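Local coordinates for protein glutathione s-transferase III (Zea mays, PDB 1AW9) that probably conjugates reduced glutathione to hydrophobic electrophiles, including certain herbicides, as a phi-class glutathione transferase of maize, at residues 9-23 with 200-212. Numbering follows the deposited sequence.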
loop_
_atom_site.group_PDB
_atom_site.type_symbol
_atom_site.label_atom_id
_atom_site.label_comp_id
_atom_site.label_asym_id
_atom_site.label_seq_id
_atom_site.Cartn_x
_atom_site.Cartn_y
_atom_site.Cartn_z
ATOM N N PRO A 9 22.593 -20.393 -6.010
ATOM C CA PRO A 9 23.601 -19.646 -6.785
ATOM C C PRO A 9 23.062 -18.465 -7.624
ATOM O O PRO A 9 23.833 -17.615 -8.064
ATOM C CB PRO A 9 24.264 -20.735 -7.648
ATOM C CG PRO A 9 23.287 -21.883 -7.631
ATOM C CD PRO A 9 22.726 -21.845 -6.234
ATOM N N LEU A 10 21.743 -18.386 -7.803
ATOM C CA LEU A 10 21.152 -17.299 -8.586
ATOM C C LEU A 10 20.795 -16.067 -7.778
ATOM O O LEU A 10 20.606 -14.994 -8.340
ATOM C CB LEU A 10 19.918 -17.780 -9.336
ATOM C CG LEU A 10 20.315 -18.611 -10.553
ATOM C CD1 LEU A 10 19.084 -19.250 -11.172
ATOM C CD2 LEU A 10 21.059 -17.742 -11.558
ATOM N N SER A 11 20.659 -16.234 -6.473
ATOM C CA SER A 11 20.310 -15.140 -5.604
ATOM C C SER A 11 21.434 -14.095 -5.527
ATOM O O SER A 11 22.544 -14.390 -5.042
ATOM C CB SER A 11 19.987 -15.701 -4.235
ATOM O OG SER A 11 20.475 -14.845 -3.222
ATOM N N PRO A 12 21.139 -12.836 -5.920
ATOM C CA PRO A 12 22.158 -11.783 -5.884
ATOM C C PRO A 12 22.777 -11.569 -4.503
ATOM O O PRO A 12 23.869 -11.006 -4.374
ATOM C CB PRO A 12 21.389 -10.528 -6.347
ATOM C CG PRO A 12 20.284 -11.051 -7.184
ATOM C CD PRO A 12 19.852 -12.304 -6.405
ATOM N N ASN A 13 22.074 -11.980 -3.463
ATOM C CA ASN A 13 22.603 -11.782 -2.137
ATOM C C ASN A 13 23.659 -12.846 -1.877
ATOM O O ASN A 13 24.601 -12.612 -1.122
ATOM C CB ASN A 13 21.477 -11.747 -1.102
ATOM C CG ASN A 13 20.708 -10.413 -1.116
ATOM O OD1 ASN A 13 21.305 -9.349 -1.239
ATOM N ND2 ASN A 13 19.384 -10.474 -1.033
ATOM N N VAL A 14 23.531 -13.998 -2.539
ATOM C CA VAL A 14 24.541 -15.059 -2.421
ATOM C C VAL A 14 25.708 -14.611 -3.292
ATOM O O VAL A 14 26.855 -14.652 -2.869
ATOM C CB VAL A 14 24.027 -16.421 -2.908
ATOM C CG1 VAL A 14 25.180 -17.437 -3.069
ATOM C CG2 VAL A 14 23.024 -16.932 -1.920
ATOM N N VAL A 15 25.412 -14.081 -4.478
ATOM C CA VAL A 15 26.468 -13.594 -5.358
ATOM C C VAL A 15 27.287 -12.451 -4.732
ATOM O O VAL A 15 28.463 -12.316 -5.037
ATOM C CB VAL A 15 25.912 -13.201 -6.736
ATOM C CG1 VAL A 15 27.032 -12.639 -7.644
ATOM C CG2 VAL A 15 25.247 -14.403 -7.372
ATOM N N ARG A 16 26.693 -11.637 -3.857
ATOM C CA ARG A 16 27.437 -10.562 -3.212
ATOM C C ARG A 16 28.546 -11.137 -2.333
ATOM O O ARG A 16 29.567 -10.468 -2.078
ATOM C CB ARG A 16 26.534 -9.695 -2.313
ATOM C CG ARG A 16 27.278 -8.505 -1.607
ATOM C CD ARG A 16 26.488 -7.678 -0.517
ATOM N NE ARG A 16 25.393 -6.903 -1.104
ATOM C CZ ARG A 16 24.121 -7.296 -1.098
ATOM N NH1 ARG A 16 23.778 -8.429 -0.491
ATOM N NH2 ARG A 16 23.239 -6.691 -1.888
ATOM N N VAL A 17 28.291 -12.313 -1.756
ATOM C CA VAL A 17 29.276 -12.950 -0.868
ATOM C C VAL A 17 30.338 -13.644 -1.704
ATOM O O VAL A 17 31.514 -13.497 -1.433
ATOM C CB VAL A 17 28.637 -13.944 0.121
ATOM C CG1 VAL A 17 29.708 -14.541 1.020
ATOM C CG2 VAL A 17 27.609 -13.225 0.970
ATOM N N ALA A 18 29.903 -14.372 -2.727
ATOM C CA ALA A 18 30.801 -15.063 -3.636
ATOM C C ALA A 18 31.786 -14.018 -4.207
ATOM O O ALA A 18 32.991 -14.270 -4.319
ATOM C CB ALA A 18 29.983 -15.720 -4.758
ATOM N N THR A 19 31.270 -12.827 -4.516
ATOM C CA THR A 19 32.067 -11.728 -5.043
ATOM C C THR A 19 33.275 -11.511 -4.140
ATOM O O THR A 19 34.413 -11.552 -4.588
ATOM C CB THR A 19 31.233 -10.414 -5.120
ATOM O OG1 THR A 19 30.217 -10.558 -6.111
ATOM C CG2 THR A 19 32.074 -9.241 -5.508
ATOM N N VAL A 20 33.028 -11.307 -2.859
ATOM C CA VAL A 20 34.099 -11.078 -1.929
ATOM C C VAL A 20 34.976 -12.323 -1.723
ATOM O O VAL A 20 36.188 -12.190 -1.579
ATOM C CB VAL A 20 33.548 -10.488 -0.619
ATOM C CG1 VAL A 20 34.555 -10.555 0.491
ATOM C CG2 VAL A 20 33.196 -9.042 -0.845
ATOM N N LEU A 21 34.415 -13.527 -1.799
ATOM C CA LEU A 21 35.243 -14.725 -1.607
ATOM C C LEU A 21 36.248 -14.902 -2.759
ATOM O O LEU A 21 37.397 -15.265 -2.521
ATOM C CB LEU A 21 34.398 -15.992 -1.410
ATOM C CG LEU A 21 33.450 -16.088 -0.185
ATOM C CD1 LEU A 21 32.612 -17.320 -0.285
ATOM C CD2 LEU A 21 34.161 -16.089 1.126
ATOM N N ASN A 22 35.844 -14.604 -3.992
ATOM C CA ASN A 22 36.764 -14.716 -5.113
ATOM C C ASN A 22 37.836 -13.646 -5.073
ATOM O O ASN A 22 38.972 -13.901 -5.422
ATOM C CB ASN A 22 36.031 -14.641 -6.419
ATOM C CG ASN A 22 35.187 -15.824 -6.625
ATOM O OD1 ASN A 22 35.615 -16.927 -6.341
ATOM N ND2 ASN A 22 33.951 -15.622 -7.061
ATOM N N GLU A 23 37.501 -12.439 -4.648
ATOM C CA GLU A 23 38.507 -11.395 -4.601
ATOM C C GLU A 23 39.629 -11.850 -3.686
ATOM O O GLU A 23 40.788 -11.696 -4.013
ATOM C CB GLU A 23 37.909 -10.087 -4.094
ATOM C CG GLU A 23 37.073 -9.341 -5.111
ATOM C CD GLU A 23 37.903 -8.616 -6.175
ATOM O OE1 GLU A 23 39.109 -8.382 -5.961
ATOM O OE2 GLU A 23 37.352 -8.256 -7.228
ATOM N N ARG A 200 37.261 -6.690 -13.571
ATOM C CA ARG A 200 38.031 -7.386 -12.553
ATOM C C ARG A 200 37.994 -8.906 -12.760
ATOM O O ARG A 200 36.923 -9.508 -12.902
ATOM C CB ARG A 200 37.494 -7.052 -11.178
ATOM C CG ARG A 200 37.672 -5.644 -10.777
ATOM C CD ARG A 200 37.870 -5.606 -9.276
ATOM N NE ARG A 200 39.029 -4.789 -8.925
ATOM C CZ ARG A 200 39.847 -5.020 -7.907
ATOM N NH1 ARG A 200 39.665 -6.059 -7.107
ATOM N NH2 ARG A 200 40.818 -4.163 -7.660
ATOM N N PRO A 201 39.172 -9.558 -12.728
ATOM C CA PRO A 201 39.324 -11.007 -12.907
ATOM C C PRO A 201 38.444 -11.784 -11.928
ATOM O O PRO A 201 37.763 -12.729 -12.323
ATOM C CB PRO A 201 40.800 -11.233 -12.571
ATOM C CG PRO A 201 41.438 -9.948 -12.941
ATOM C CD PRO A 201 40.465 -8.945 -12.393
ATOM N N ALA A 202 38.482 -11.388 -10.650
ATOM C CA ALA A 202 37.685 -12.039 -9.605
ATOM C C ALA A 202 36.210 -11.979 -9.978
ATOM O O ALA A 202 35.484 -12.999 -9.915
ATOM C CB ALA A 202 37.906 -11.366 -8.271
ATOM N N PHE A 203 35.776 -10.797 -10.415
ATOM C CA PHE A 203 34.394 -10.656 -10.785
ATOM C C PHE A 203 34.033 -11.523 -11.947
ATOM O O PHE A 203 32.944 -12.078 -11.979
ATOM C CB PHE A 203 33.992 -9.218 -11.054
ATOM C CG PHE A 203 32.510 -9.027 -10.979
ATOM C CD1 PHE A 203 31.812 -9.391 -9.822
ATOM C CD2 PHE A 203 31.796 -8.607 -12.076
ATOM C CE1 PHE A 203 30.429 -9.345 -9.774
ATOM C CE2 PHE A 203 30.404 -8.556 -12.042
ATOM C CZ PHE A 203 29.718 -8.926 -10.892
ATOM N N GLN A 204 34.962 -11.678 -12.885
ATOM C CA GLN A 204 34.766 -12.506 -14.077
ATOM C C GLN A 204 34.466 -13.925 -13.693
ATOM O O GLN A 204 33.630 -14.590 -14.319
ATOM C CB GLN A 204 36.018 -12.480 -14.944
ATOM C CG GLN A 204 36.118 -11.227 -15.766
ATOM C CD GLN A 204 34.830 -11.012 -16.516
ATOM O OE1 GLN A 204 34.569 -11.691 -17.513
ATOM N NE2 GLN A 204 33.965 -10.143 -15.994
ATOM N N LYS A 205 35.160 -14.371 -12.647
ATOM C CA LYS A 205 35.026 -15.721 -12.097
ATOM C C LYS A 205 33.626 -15.863 -11.510
ATOM O O LYS A 205 32.868 -16.786 -11.858
ATOM C CB LYS A 205 36.081 -15.937 -10.993
ATOM C CG LYS A 205 36.464 -17.405 -10.660
ATOM C CD LYS A 205 37.451 -17.497 -9.457
ATOM C CE LYS A 205 38.646 -16.517 -9.601
ATOM N NZ LYS A 205 39.394 -16.260 -8.311
ATOM N N THR A 206 33.281 -14.914 -10.648
ATOM C CA THR A 206 31.974 -14.886 -10.005
ATOM C C THR A 206 30.845 -14.997 -11.034
ATOM O O THR A 206 30.005 -15.873 -10.938
ATOM C CB THR A 206 31.796 -13.587 -9.208
ATOM O OG1 THR A 206 32.908 -13.423 -8.316
ATOM C CG2 THR A 206 30.484 -13.629 -8.410
ATOM N N VAL A 207 30.848 -14.117 -12.022
ATOM C CA VAL A 207 29.827 -14.128 -13.056
ATOM C C VAL A 207 29.772 -15.491 -13.716
ATOM O O VAL A 207 28.691 -16.006 -14.021
ATOM C CB VAL A 207 30.110 -13.063 -14.161
ATOM C CG1 VAL A 207 29.272 -13.344 -15.393
ATOM C CG2 VAL A 207 29.811 -11.658 -13.652
ATOM N N ALA A 208 30.952 -16.047 -13.970
ATOM C CA ALA A 208 31.082 -17.354 -14.602
ATOM C C ALA A 208 30.337 -18.463 -13.865
ATOM O O ALA A 208 29.851 -19.416 -14.490
ATOM C CB ALA A 208 32.536 -17.715 -14.717
ATOM N N ALA A 209 30.269 -18.346 -12.541
ATOM C CA ALA A 209 29.590 -19.334 -11.700
ATOM C C ALA A 209 28.046 -19.244 -11.622
ATOM O O ALA A 209 27.405 -20.200 -11.205
ATOM C CB ALA A 209 30.200 -19.319 -10.289
ATOM N N ILE A 210 27.444 -18.118 -12.007
ATOM C CA ILE A 210 25.988 -17.990 -11.940
ATOM C C ILE A 210 25.366 -18.888 -13.005
ATOM O O ILE A 210 25.626 -18.714 -14.203
ATOM C CB ILE A 210 25.516 -16.544 -12.184
ATOM C CG1 ILE A 210 26.212 -15.571 -11.225
ATOM C CG2 ILE A 210 24.012 -16.456 -11.970
ATOM C CD1 ILE A 210 26.049 -14.110 -11.625
ATOM N N PRO A 211 24.502 -19.837 -12.580
ATOM C CA PRO A 211 23.795 -20.809 -13.430
ATOM C C PRO A 211 22.694 -20.143 -14.248
ATOM O O PRO A 211 21.529 -20.568 -14.185
ATOM C CB PRO A 211 23.200 -21.773 -12.407
ATOM C CG PRO A 211 22.838 -20.871 -11.315
ATOM C CD PRO A 211 24.047 -19.960 -11.186
ATOM N N LEU A 212 23.071 -19.102 -15.000
ATOM C CA LEU A 212 22.128 -18.333 -15.821
ATOM C C LEU A 212 21.595 -19.145 -16.997
ATOM O O LEU A 212 22.360 -19.729 -17.764
ATOM C CB LEU A 212 22.739 -17.002 -16.292
ATOM C CG LEU A 212 22.415 -15.680 -15.558
ATOM C CD1 LEU A 212 21.345 -15.846 -14.494
ATOM C CD2 LEU A 212 23.676 -15.084 -14.959
HETATM O O HOH W 1 34.533 -11.101 -7.415
HETATM O O HOH W 2 41.325 -14.505 -6.706
HETATM O O HOH W 3 38.408 -17.578 -5.333
#
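Thr206 OG1 takes an N-H from Asn22 ND2 at 2.7 Å, close to the amide plane and fairly straight at 155°, and the same hydroxyl is hydrogen-bonded to a water that in turn donates to Thr19 O. The methyl of Thr206, anti to the backbone N, points instead to Val15, with CG2 3.7 Å from Val15 CG1, and the whole side chain sits as a knob among Val15, Ala18, Thr19 and Asn22. Thr19 OG1 is tied back to its own helix, donating to Val15 O, and lies at the edge of the Phe203 ring. At the end of helix 12-23, Arg200 NH1 forms a salt bridge with Glu23, 2.6 Å from OE1 and bonded to OE2 on its syn side at 3.2 Å; Thr83 OG1 hydrogen-bonds to the same OE1. Ala202 CB packs against this carboxylate, 3.3 Å from OE2. A glutamine at Glu23 would probably leave the Arg200 guanidinium without its countercharge and weaken its hold on this helix end. In the loop before helix 12-23, Leu10 runs head to tail alongside the Pro211 ring, CG to CG, and Pro9 CB meets Pro211 CD at 3.6 Å. The axes of helices 12-23 and 201-209 come within 8.4 Å, their N-to-C directions 136° apart, nearer antiparallel than parallel; this joins the first helix of the thioredoxin-like N-terminal domain, whose start probably contributes to the glutathione site, to the C-terminal helix of the two-domain GST fold.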